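Local coordinates for inulin fructotransferase (PDB 2INV), which cleaves inulin by intramolecular fructosyl transfer, releasing terminal pairs of fructose units as a cyclic difructose anhydride, at residues A[71-76]-A[123-128]; A[83-88]-A[109-114]; A[143-148]-A[178-183]; A[160-165]-A[186-191]; A[266-271]-A[288-293]. All coordinates share one frame; numbering follows the deposited sequence.

Contact 1: residues A[71-76]-A[123-128]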
# COMPACT_ATOMS: atom_id res chain seq x y z
N THR A 71 32.20 12.23 -3.54
CA THR A 71 31.66 13.58 -3.75
C THR A 71 30.13 13.70 -3.64
O THR A 71 29.38 13.06 -4.37
CB THR A 71 32.06 14.12 -5.13
OG1 THR A 71 33.48 14.10 -5.26
CG2 THR A 71 31.57 15.56 -5.29
N GLN A 72 29.69 14.58 -2.74
CA GLN A 72 28.27 14.84 -2.50
C GLN A 72 27.54 15.32 -3.75
O GLN A 72 28.00 16.25 -4.43
CB GLN A 72 28.10 15.88 -1.39
CG GLN A 72 26.67 16.43 -1.25
CD GLN A 72 26.60 17.67 -0.37
OE1 GLN A 72 26.88 18.78 -0.82
NE2 GLN A 72 26.23 17.47 0.89
N VAL A 73 26.40 14.70 -4.05
CA VAL A 73 25.62 15.08 -5.22
C VAL A 73 24.56 16.12 -4.87
O VAL A 73 23.73 15.90 -3.99
CB VAL A 73 24.88 13.88 -5.83
CG1 VAL A 73 24.03 14.34 -7.02
CG2 VAL A 73 25.88 12.83 -6.28
N VAL A 74 24.60 17.24 -5.58
CA VAL A 74 23.63 18.29 -5.35
C VAL A 74 22.61 18.23 -6.47
O VAL A 74 22.93 18.42 -7.64
CB VAL A 74 24.33 19.66 -5.32
CG1 VAL A 74 23.31 20.78 -5.27
CG2 VAL A 74 25.24 19.74 -4.09
N VAL A 75 21.38 17.90 -6.10
CA VAL A 75 20.29 17.78 -7.05
C VAL A 75 19.46 19.04 -7.04
O VAL A 75 18.78 19.36 -6.07
CB VAL A 75 19.41 16.56 -6.72
CG1 VAL A 75 18.26 16.47 -7.71
CG2 VAL A 75 20.25 15.30 -6.74
N ASP A 76 19.52 19.76 -8.15
CA ASP A 76 18.78 21.00 -8.28
C ASP A 76 17.93 21.08 -9.54
O ASP A 76 17.66 22.17 -10.04
CB ASP A 76 19.75 22.19 -8.21
CG ASP A 76 20.75 22.19 -9.35
OD1 ASP A 76 21.04 21.10 -9.90
OD2 ASP A 76 21.26 23.27 -9.68
N GLN A 123 25.76 14.39 3.25
CA GLN A 123 24.78 13.78 2.36
C GLN A 123 25.26 13.28 1.01
O GLN A 123 25.93 14.01 0.26
CB GLN A 123 23.62 14.76 2.17
CG GLN A 123 23.24 15.48 3.46
CD GLN A 123 23.88 16.85 3.60
OE1 GLN A 123 25.02 17.08 3.17
NE2 GLN A 123 23.16 17.78 4.23
N ALA A 124 24.91 12.04 0.68
CA ALA A 124 25.29 11.46 -0.61
C ALA A 124 24.54 12.28 -1.64
O ALA A 124 25.10 12.69 -2.66
CB ALA A 124 24.85 9.99 -0.68
N PHE A 125 23.26 12.52 -1.35
CA PHE A 125 22.41 13.31 -2.22
C PHE A 125 21.78 14.44 -1.43
O PHE A 125 21.13 14.22 -0.41
CB PHE A 125 21.33 12.43 -2.85
CG PHE A 125 21.87 11.41 -3.81
CD1 PHE A 125 22.22 10.14 -3.38
CD2 PHE A 125 22.08 11.74 -5.15
CE1 PHE A 125 22.78 9.21 -4.26
CE2 PHE A 125 22.64 10.83 -6.03
CZ PHE A 125 22.99 9.56 -5.58
N LEU A 126 21.99 15.66 -1.91
CA LEU A 126 21.42 16.83 -1.27
C LEU A 126 20.61 17.56 -2.32
O LEU A 126 21.15 18.14 -3.27
CB LEU A 126 22.52 17.73 -0.72
CG LEU A 126 22.04 19.00 -0.00
CD1 LEU A 126 21.07 18.65 1.13
CD2 LEU A 126 23.24 19.74 0.54
N VAL A 127 19.30 17.50 -2.13
CA VAL A 127 18.35 18.12 -3.03
C VAL A 127 18.00 19.51 -2.52
O VAL A 127 17.46 19.66 -1.43
CB VAL A 127 17.08 17.27 -3.10
CG1 VAL A 127 16.15 17.79 -4.16
CG2 VAL A 127 17.46 15.82 -3.35
N LYS A 128 18.32 20.52 -3.31
CA LYS A 128 18.02 21.88 -2.89
C LYS A 128 18.17 22.86 -4.03
O LYS A 128 18.97 22.68 -4.94
CB LYS A 128 18.93 22.30 -1.74
CG LYS A 128 20.41 22.30 -2.10
CD LYS A 128 21.25 22.77 -0.91
CE LYS A 128 22.72 22.85 -1.30
NZ LYS A 128 23.54 23.45 -0.22
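V73, V74 and V75 run parallel to F125, L126 and V127, joined by four backbone hydrogen bonds, from V73 N to A124 O, L126 N to V73 O, V75 N to L126 O and K128 N to V75 O. This is one rung-to-rung step of a right-handed parallel beta-helix, where strands of successive coils stack in register; the chain turns a corner at A124 and F125 just before the second strand. On one face of the pair V73, F125, V75 and V127 line up, V75 and V127 also packing on I138 of the strand 135-146. The F125 ring has V73 alongside it, with V73 CB 3.6 Å from F125 CD2, while V75 CG2 stands at the ring edge, 4.3 Å from F125 CD2. Further along, V75 CB sits 4.0 Å from V127 CG2. Just before the strand, the end of the Q72 side chain comes up to Q123. With CG anti to the backbone N (chi1 168°) and the chain extended, Q72 runs side by side with Q123, and Q72 NE2 lies 2.6 Å from Q123 OE1, at an angle too poor for a hydrogen bond, the two amide planes being 50° apart. The other end of the Q123 amide, NE2, bonds to E165. Cut back to an alanine, Q72 would probably leave the Q123 carboxamide without its neighbour and open a gap beside L126. At the far end D76, whose carboxylate pairs with K46, brings its CB to 3.4 Å from K128 O. Next to the two amides, L126 CD2 touches Q72 NE2 at 3.8 Å.

Contact 2: residues A[83-88]-A[109-114]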
# COMPACT_ATOMS: atom_id res chain seq x y z
N ALA A 83 17.35 6.02 -10.66
CA ALA A 83 16.86 4.67 -10.42
C ALA A 83 17.88 3.57 -10.65
O ALA A 83 18.81 3.71 -11.46
CB ALA A 83 15.64 4.43 -11.29
N GLY A 84 17.69 2.47 -9.93
CA GLY A 84 18.57 1.32 -10.05
C GLY A 84 17.73 0.09 -10.33
O GLY A 84 16.60 0.23 -10.79
N PHE A 85 18.27 -1.09 -10.06
CA PHE A 85 17.53 -2.33 -10.30
C PHE A 85 17.27 -3.11 -9.01
O PHE A 85 16.73 -4.22 -9.07
CB PHE A 85 18.29 -3.25 -11.27
CG PHE A 85 18.41 -2.71 -12.66
CD1 PHE A 85 19.35 -1.73 -12.95
CD2 PHE A 85 17.60 -3.20 -13.68
CE1 PHE A 85 19.49 -1.25 -14.25
CE2 PHE A 85 17.72 -2.72 -14.98
CZ PHE A 85 18.67 -1.74 -15.26
N GLY A 86 17.66 -2.55 -7.87
CA GLY A 86 17.43 -3.26 -6.62
C GLY A 86 17.82 -2.51 -5.36
O GLY A 86 18.71 -1.67 -5.38
N HIS A 87 17.15 -2.84 -4.26
CA HIS A 87 17.40 -2.22 -2.96
C HIS A 87 18.63 -2.85 -2.30
O HIS A 87 19.24 -2.26 -1.40
CB HIS A 87 16.19 -2.39 -2.04
CG HIS A 87 15.87 -3.82 -1.71
ND1 HIS A 87 15.47 -4.74 -2.66
CD2 HIS A 87 15.90 -4.49 -0.54
CE1 HIS A 87 15.27 -5.91 -2.08
NE2 HIS A 87 15.52 -5.78 -0.79
N GLY A 88 18.97 -4.05 -2.75
CA GLY A 88 20.11 -4.79 -2.25
C GLY A 88 20.43 -4.74 -0.77
O GLY A 88 21.59 -4.61 -0.40
N GLY A 109 24.15 -5.30 -1.98
CA GLY A 109 24.24 -5.41 -3.43
C GLY A 109 23.31 -4.57 -4.29
O GLY A 109 22.93 -3.46 -3.92
N ALA A 110 22.93 -5.11 -5.45
CA ALA A 110 22.08 -4.41 -6.39
C ALA A 110 22.84 -3.17 -6.84
O ALA A 110 24.06 -3.20 -6.95
CB ALA A 110 20.75 -4.01 -5.74
N SER A 111 22.13 -2.07 -7.10
CA SER A 111 22.78 -0.83 -7.51
C SER A 111 23.24 -0.20 -6.20
O SER A 111 22.61 0.71 -5.64
CB SER A 111 21.77 0.07 -8.23
OG SER A 111 21.09 -0.71 -9.21
N HIS A 112 24.37 -0.74 -5.74
CA HIS A 112 25.04 -0.45 -4.49
C HIS A 112 25.95 0.79 -4.47
O HIS A 112 27.01 0.81 -5.12
CB HIS A 112 25.80 -1.73 -4.15
CG HIS A 112 26.59 -1.68 -2.89
ND1 HIS A 112 26.10 -1.16 -1.71
CD2 HIS A 112 27.80 -2.20 -2.60
CE1 HIS A 112 26.98 -1.37 -0.74
NE2 HIS A 112 28.02 -2.00 -1.26
N ILE A 113 25.55 1.81 -3.72
CA ILE A 113 26.36 3.01 -3.59
C ILE A 113 26.89 3.08 -2.18
O ILE A 113 26.13 3.13 -1.21
CB ILE A 113 25.57 4.30 -3.87
CG1 ILE A 113 25.25 4.42 -5.36
CG2 ILE A 113 26.38 5.51 -3.40
CD1 ILE A 113 24.49 5.67 -5.72
N ARG A 114 28.21 3.07 -2.07
CA ARG A 114 28.84 3.16 -0.77
C ARG A 114 29.14 4.62 -0.55
O ARG A 114 29.91 5.24 -1.29
CB ARG A 114 30.08 2.30 -0.74
CG ARG A 114 29.91 0.99 -1.48
CD ARG A 114 30.74 -0.06 -0.84
NE ARG A 114 32.11 0.41 -0.69
CZ ARG A 114 32.94 0.04 0.27
NH1 ARG A 114 32.55 -0.82 1.18
NH2 ARG A 114 34.15 0.55 0.32
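S111 and A110 both direct their CB atoms at the chain segment 83-88, and they meet it at two levels of a bend in the right-handed parallel beta-helix, where the strand 80-84 ends and the strand 111-115 begins. The S111 hydroxyl reaches the F85 backbone: with OG beside its own N (chi1 -48°), OG accepts from F85 N at 3.0 Å with a fairly straight bond (163° at the hydrogen). The same OG also hydrogen-bonds to I62 O, so two neighbours grip it. It stands at the edge of the F85 ring, near the ring plane, with F85 CD1 at 4.2 Å. One residue earlier, the methyl of A110 presses against the peptide of G86, its CB 3.1 Å from G86 O, and reaches the backbone N of G88. These close approaches are consistent with the three glycines opposite: a CB on G84 would collide with S111 OG, one on G86 with A110 CB, and one on G88 with both A110 CB and G109 O. G88 also has positive phi. G109 N donates to G88 O, joining the two ends of the excursion between the segments, while S111 forms the centre of an inverse gamma turn in which H112 N bonds weakly to A110 O. The bend faces another copy of the protein: the CB of H87 points away from 109-114, and H87 NE2 bonds to S172 O of the second subunit, while F85 O receives T81 OG1 of that subunit. Beside the G109 bond, G88 CA makes a nearly straight CA-H...O contact with G109 O at 3.5 Å.

Contact 3: residues A[143-148]-A[178-183]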
# COMPACT_ATOMS: atom_id res chain seq x y z
N PHE A 143 17.48 1.60 -5.69
CA PHE A 143 18.93 1.48 -5.56
C PHE A 143 19.33 1.44 -4.09
O PHE A 143 18.50 1.61 -3.21
CB PHE A 143 19.70 2.53 -6.40
CG PHE A 143 19.67 3.93 -5.86
CD1 PHE A 143 20.64 4.35 -4.94
CD2 PHE A 143 18.75 4.85 -6.34
CE1 PHE A 143 20.68 5.69 -4.52
CE2 PHE A 143 18.79 6.18 -5.92
CZ PHE A 143 19.76 6.59 -5.02
N CYS A 144 20.61 1.19 -3.83
CA CYS A 144 21.11 1.04 -2.47
C CYS A 144 22.14 2.03 -1.93
O CYS A 144 23.16 2.28 -2.57
CB CYS A 144 21.66 -0.39 -2.34
SG CYS A 144 22.35 -0.83 -0.73
N LEU A 145 21.85 2.59 -0.75
CA LEU A 145 22.74 3.53 -0.08
C LEU A 145 23.27 2.88 1.19
O LEU A 145 22.52 2.62 2.14
CB LEU A 145 22.00 4.83 0.25
CG LEU A 145 21.79 5.79 -0.93
CD1 LEU A 145 20.90 6.94 -0.51
CD2 LEU A 145 23.15 6.30 -1.41
N ASP A 146 24.58 2.63 1.19
CA ASP A 146 25.24 1.94 2.30
C ASP A 146 26.35 2.80 2.95
O ASP A 146 27.28 3.26 2.27
CB ASP A 146 25.77 0.61 1.73
CG ASP A 146 26.75 -0.10 2.63
OD1 ASP A 146 26.78 0.15 3.84
OD2 ASP A 146 27.50 -0.95 2.09
N GLY A 147 26.21 3.02 4.26
CA GLY A 147 27.17 3.82 5.01
C GLY A 147 28.43 3.08 5.38
O GLY A 147 29.32 3.62 6.05
N VAL A 148 28.50 1.82 4.95
CA VAL A 148 29.66 0.97 5.19
C VAL A 148 29.94 0.52 6.63
O VAL A 148 30.12 -0.67 6.88
CB VAL A 148 30.93 1.63 4.61
CG1 VAL A 148 32.12 0.71 4.79
CG2 VAL A 148 30.71 1.96 3.15
N MSE A 178 13.63 1.67 -2.40
CA MSE A 178 15.01 1.86 -1.97
C MSE A 178 15.54 0.95 -0.88
O MSE A 178 14.79 0.21 -0.21
CB MSE A 178 15.22 3.31 -1.53
CG MSE A 178 14.81 4.35 -2.57
SE MSE A 178 16.25 4.92 -3.70
CE MSE A 178 17.60 5.13 -2.33
N GLY A 179 16.86 1.00 -0.71
CA GLY A 179 17.54 0.22 0.29
C GLY A 179 18.52 1.14 0.98
O GLY A 179 19.45 1.66 0.34
N PHE A 180 18.31 1.38 2.27
CA PHE A 180 19.19 2.24 3.04
C PHE A 180 19.79 1.37 4.13
O PHE A 180 19.07 0.67 4.84
CB PHE A 180 18.40 3.36 3.72
CG PHE A 180 17.80 4.35 2.76
CD1 PHE A 180 18.49 5.51 2.39
CD2 PHE A 180 16.52 4.16 2.27
CE1 PHE A 180 17.91 6.45 1.56
CE2 PHE A 180 15.92 5.10 1.44
CZ PHE A 180 16.62 6.25 1.08
N VAL A 181 21.11 1.42 4.28
CA VAL A 181 21.74 0.61 5.31
C VAL A 181 23.02 1.23 5.87
O VAL A 181 23.84 1.79 5.14
CB VAL A 181 22.01 -0.82 4.78
CG1 VAL A 181 22.97 -0.78 3.61
CG2 VAL A 181 22.55 -1.69 5.90
N TYR A 182 23.15 1.14 7.20
CA TYR A 182 24.29 1.66 7.95
C TYR A 182 24.62 3.14 7.74
O TYR A 182 25.78 3.52 7.60
CB TYR A 182 25.52 0.77 7.68
CG TYR A 182 25.86 -0.21 8.79
CD1 TYR A 182 24.87 -0.96 9.43
CD2 TYR A 182 27.18 -0.39 9.20
CE1 TYR A 182 25.18 -1.87 10.46
CE2 TYR A 182 27.51 -1.30 10.22
CZ TYR A 182 26.51 -2.03 10.84
OH TYR A 182 26.84 -2.91 11.84
N LEU A 183 23.58 3.98 7.75
CA LEU A 183 23.72 5.43 7.58
C LEU A 183 23.24 6.13 8.85
O LEU A 183 22.19 5.75 9.39
CB LEU A 183 22.85 5.92 6.42
CG LEU A 183 23.28 5.54 5.01
CD1 LEU A 183 22.14 5.82 4.04
CD2 LEU A 183 24.51 6.35 4.63
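M178, present as selenomethionine, doubles back over the F143 ring of the neighbouring coil. Its CB lies 4.1 Å from F143 O; CG sits beside the backbone N, and bends at chi2 (-94°) and chi3 fold the rest of the chain over the aromatic face. SE hangs above one side of that face, 3.6 Å from both F143 CD2 and F143 CE2, a Met-aromatic contact, and CE ends 3.7 Å above the ring plane over its centre, a CH-pi contact that also brings it near L145 CD1. Replacing F143 by a serine would probably leave SE and CE of M178 without the flat surface they lie on and free to turn. These two residues lead into one step of the right-handed parallel beta-helix, in which C144, L145 and D146 pair in register with G179, F180 and V181 through hydrogen bonds such as L145 N to G179 O (2.8 Å, 171°). L145 CD1 packs on F180 CE1 at 3.7 Å, beside I164. On the reverse face, D146 CB meets V181 CG1 at 3.6 Å. D146 OD1, in a salt bridge with R92, accepts from V148 N to form an Asx turn, approached from above the carboxylate plane. Past the strand ends, Y182 stacks on F150, hydrogen-bonds to D96 and touches E204 of the glycan pocket, and G147 CA approaches Y182 O at 3.0 Å.

Contact 4: residues A[160-165]-A[186-191]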
# COMPACT_ATOMS: atom_id res chain seq x y z
N GLY A 160 28.16 9.97 10.93
CA GLY A 160 28.01 11.26 10.28
C GLY A 160 27.61 11.29 8.82
O GLY A 160 27.72 12.35 8.19
N LYS A 161 27.14 10.18 8.27
CA LYS A 161 26.75 10.17 6.87
C LYS A 161 25.23 10.21 6.70
O LYS A 161 24.48 9.74 7.55
CB LYS A 161 27.27 8.91 6.19
CG LYS A 161 28.78 8.80 6.13
CD LYS A 161 29.20 7.36 5.92
CE LYS A 161 30.71 7.22 5.86
NZ LYS A 161 31.11 5.88 5.35
N THR A 162 24.77 10.81 5.61
CA THR A 162 23.35 10.86 5.32
C THR A 162 23.15 10.37 3.89
O THR A 162 23.97 10.66 3.01
CB THR A 162 22.75 12.27 5.46
OG1 THR A 162 22.87 12.70 6.82
CG2 THR A 162 21.26 12.23 5.09
N GLY A 163 22.07 9.63 3.66
CA GLY A 163 21.80 9.08 2.34
C GLY A 163 21.18 10.05 1.36
O GLY A 163 21.78 10.39 0.33
N ILE A 164 19.95 10.46 1.65
CA ILE A 164 19.23 11.40 0.78
C ILE A 164 18.63 12.48 1.66
O ILE A 164 17.89 12.18 2.61
CB ILE A 164 18.09 10.70 0.02
CG1 ILE A 164 18.66 9.70 -0.98
CG2 ILE A 164 17.22 11.73 -0.70
CD1 ILE A 164 17.61 8.84 -1.67
N GLU A 165 18.94 13.73 1.36
CA GLU A 165 18.39 14.82 2.15
C GLU A 165 17.81 15.92 1.28
O GLU A 165 18.49 16.47 0.40
CB GLU A 165 19.44 15.41 3.09
CG GLU A 165 19.03 16.75 3.66
CD GLU A 165 19.74 17.11 4.94
OE1 GLU A 165 20.86 16.60 5.17
OE2 GLU A 165 19.16 17.89 5.73
N ALA A 186 19.26 8.08 7.16
CA ALA A 186 18.97 7.49 5.86
C ALA A 186 18.33 8.53 4.95
O ALA A 186 18.91 8.96 3.96
CB ALA A 186 18.05 6.30 6.02
N LEU A 187 17.13 8.94 5.33
CA LEU A 187 16.37 9.91 4.55
C LEU A 187 15.85 11.10 5.36
O LEU A 187 15.25 10.93 6.43
CB LEU A 187 15.18 9.21 3.90
CG LEU A 187 14.20 10.09 3.13
CD1 LEU A 187 14.82 10.51 1.82
CD2 LEU A 187 12.91 9.33 2.89
N ILE A 188 16.07 12.30 4.84
CA ILE A 188 15.60 13.53 5.48
C ILE A 188 14.86 14.38 4.45
O ILE A 188 15.36 14.60 3.35
CB ILE A 188 16.78 14.36 6.04
CG1 ILE A 188 17.47 13.61 7.18
CG2 ILE A 188 16.28 15.72 6.53
CD1 ILE A 188 18.69 14.31 7.74
N VAL A 189 13.67 14.84 4.79
CA VAL A 189 12.89 15.67 3.88
C VAL A 189 12.13 16.78 4.61
O VAL A 189 11.12 16.55 5.27
CB VAL A 189 11.88 14.84 3.07
CG1 VAL A 189 11.19 15.73 2.04
CG2 VAL A 189 12.59 13.69 2.36
N ARG A 190 12.64 17.99 4.45
CA ARG A 190 12.11 19.20 5.05
C ARG A 190 11.10 19.88 4.13
O ARG A 190 11.30 19.93 2.93
CB ARG A 190 13.29 20.14 5.33
CG ARG A 190 12.98 21.29 6.25
CD ARG A 190 14.24 21.91 6.74
NE ARG A 190 14.00 22.66 7.97
CZ ARG A 190 14.32 22.23 9.18
NH1 ARG A 190 14.91 21.06 9.32
NH2 ARG A 190 14.05 22.97 10.24
N GLY A 191 10.03 20.41 4.71
CA GLY A 191 9.02 21.08 3.90
C GLY A 191 8.45 20.23 2.78
O GLY A 191 8.33 20.68 1.65
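At a corner between two coils, where G163 and A186 each turn the chain into a strand, A186 O takes two donors from the segment 160-165. I164 N approaches it at 2.9 Å, nearly in line with the carbonyl, and G163 N adds a weak bond at 3.2 Å. The ladder then goes on in parallel fashion, as I188 N donates to I164 O at 2.9 Å, pairing I164 with L187 and E165 with I188. In this step between two coils of the right-handed parallel beta-helix the I164 and L187 side chains cross obliquely, I164 CG2 lying 3.7 Å from L187 CD1, on the face where I164 also meets F140, L145, M178 and F180. E165 and I188 take the other face. The E165 CG is anti to the backbone N (chi1 165°) and the chain is extended, which carries the glutamate along the isoleucine: CB and CG lie beside I188 CB, and OE2 comes to 3.7 Å from I188 CG2. A polar partner holds the other carboxylate oxygen, OE1 bonding to Q123 NE2 in the preceding coil. Near the corner, T162 CG2 is 4.2 Å from I188 CD1.

Contact 5: residues A[266-271]-A[288-293]; sequences SVTSNR and ENLITA
T268 and T292 hold their methyls differently: in T268 OG1 sits beside the backbone N (chi1 -48°), which leaves CG2 anti to that N, whereas in T292 the CG2 stands between the backbone N and the carbonyl carbon while OG1 is anti to N (chi1 -167°). The two side chains point the same way, and T292 CG2 touches T268 CG2 and T268 OG1, both at 3.5 Å. Held to its own strand, T268 OG1 donates to S266 OG at 3.0 Å. T292 OG1 turns elsewhere, to S330 O and to D331 of the third subunit. On the opposite face, the -67° chi2 of I291 brings its CD1 to 3.7 Å from V267 CB, the two chains side by side. The backbone forms a step between two coils of the right-handed parallel beta-helix, in which the axes of the short strands 266-268 and 290-292 run nearly parallel and approach to 4.7 Å. V267 N donates to L290 O and T292 N to V267 O; S269 N reaches T292 O only weakly. The threonine face is where the three subunits meet: S269 OG hydrogen-bonds to S269 of the second subunit and S269 of the third, and T292 packs on A293 of the third. S269 also comes about 5 Å, side chain to ligand, from a bound phosphonate. S269 and A293 both take positive phi and turn the chain after each strand, A293 CB resting 3.8 Å from T268 CG2. Across this turn, one water donates to N270 O (2.8 Å) and to A293 O (2.9 Å).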
# COMPACT_ATOMS: atom_id res chain seq x y z
N SER A 266 -2.71 10.66 10.55
CA SER A 266 -3.26 9.35 10.84
C SER A 266 -2.23 8.24 10.79
O SER A 266 -1.48 8.11 9.82
CB SER A 266 -4.40 9.04 9.87
OG SER A 266 -4.87 7.72 10.04
N VAL A 267 -2.20 7.44 11.86
CA VAL A 267 -1.28 6.32 11.94
C VAL A 267 -2.16 5.09 12.13
O VAL A 267 -2.61 4.78 13.24
CB VAL A 267 -0.32 6.50 13.12
CG1 VAL A 267 0.60 5.30 13.25
CG2 VAL A 267 0.51 7.76 12.91
N THR A 268 -2.40 4.39 11.02
CA THR A 268 -3.28 3.24 10.99
C THR A 268 -2.75 2.02 10.23
O THR A 268 -2.00 2.15 9.27
CB THR A 268 -4.60 3.64 10.31
OG1 THR A 268 -5.06 4.88 10.87
CG2 THR A 268 -5.64 2.55 10.49
N SER A 269 -3.17 0.84 10.68
CA SER A 269 -2.80 -0.41 10.02
C SER A 269 -1.29 -0.62 9.93
O SER A 269 -0.76 -0.92 8.86
CB SER A 269 -3.39 -0.44 8.61
OG SER A 269 -4.79 -0.23 8.65
N ASN A 270 -0.60 -0.48 11.06
CA ASN A 270 0.85 -0.66 11.09
C ASN A 270 1.25 -1.72 12.10
O ASN A 270 0.50 -2.05 13.01
CB ASN A 270 1.55 0.66 11.46
CG ASN A 270 1.34 1.74 10.42
OD1 ASN A 270 1.92 1.71 9.34
ND2 ASN A 270 0.50 2.71 10.76
N ARG A 271 2.47 -2.22 11.92
CA ARG A 271 3.04 -3.22 12.81
C ARG A 271 4.20 -2.55 13.52
O ARG A 271 5.18 -2.18 12.88
CB ARG A 271 3.53 -4.43 12.02
CG ARG A 271 4.07 -5.59 12.90
CD ARG A 271 5.54 -5.40 13.27
NE ARG A 271 6.01 -6.45 14.17
CZ ARG A 271 7.15 -7.11 14.01
NH1 ARG A 271 7.95 -6.84 12.99
NH2 ARG A 271 7.51 -8.05 14.89
N GLU A 288 -5.81 16.45 17.21
CA GLU A 288 -6.71 15.73 16.33
C GLU A 288 -6.15 14.62 15.43
O GLU A 288 -6.48 14.53 14.25
CB GLU A 288 -7.46 16.77 15.48
CG GLU A 288 -8.20 17.78 16.36
CD GLU A 288 -8.32 19.16 15.74
OE1 GLU A 288 -8.47 19.26 14.50
OE2 GLU A 288 -8.27 20.16 16.49
N ASN A 289 -5.31 13.76 16.00
CA ASN A 289 -4.72 12.67 15.23
C ASN A 289 -5.37 11.33 15.52
O ASN A 289 -5.85 11.08 16.63
CB ASN A 289 -3.22 12.60 15.51
CG ASN A 289 -2.52 13.91 15.23
OD1 ASN A 289 -2.28 14.27 14.08
ND2 ASN A 289 -2.21 14.65 16.29
N LEU A 290 -5.38 10.48 14.50
CA LEU A 290 -5.96 9.16 14.59
C LEU A 290 -4.89 8.07 14.63
O LEU A 290 -4.09 7.93 13.69
CB LEU A 290 -6.89 8.94 13.40
CG LEU A 290 -7.58 7.59 13.23
CD1 LEU A 290 -8.53 7.33 14.39
CD2 LEU A 290 -8.33 7.58 11.90
N ILE A 291 -4.86 7.33 15.74
CA ILE A 291 -3.91 6.24 15.93
C ILE A 291 -4.81 5.04 16.14
O ILE A 291 -5.32 4.83 17.24
CB ILE A 291 -3.07 6.47 17.19
CG1 ILE A 291 -2.57 7.91 17.21
CG2 ILE A 291 -1.90 5.49 17.21
CD1 ILE A 291 -1.59 8.23 16.13
N THR A 292 -5.00 4.25 15.10
CA THR A 292 -5.90 3.12 15.21
C THR A 292 -5.50 1.91 14.38
O THR A 292 -4.73 2.04 13.43
CB THR A 292 -7.31 3.58 14.80
OG1 THR A 292 -8.28 2.60 15.16
CG2 THR A 292 -7.37 3.81 13.29
N ALA A 293 -6.03 0.75 14.75
CA ALA A 293 -5.76 -0.49 14.04
C ALA A 293 -4.27 -0.82 13.91
O ALA A 293 -3.83 -1.34 12.87
CB ALA A 293 -6.39 -0.44 12.66
O HOH W 1 -1.87 -3.29 12.14

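How the contacts relate
Contacts 1 to 4 form one continuous block of the beta-helix, while contact 5 stands well along it, 25 to 33 Å away between centres. Contact 2 nests in the chain loop closed by contact 1 and adjoins contact 3, their centres 9 Å apart, through S111 O to C144 N and I113 N to C144 O. Contacts 3 and 4 alternate along the chain and share a core of L145, F180 and I164; K161 NZ also reaches G147 O. Contact 4 extends the ladder of contact 1 through F125 O and E165 N. The Y182 side chain in contact 3 lies about 7 Å from a bound fructose, and contacts 2 and 5 both touch the second subunit.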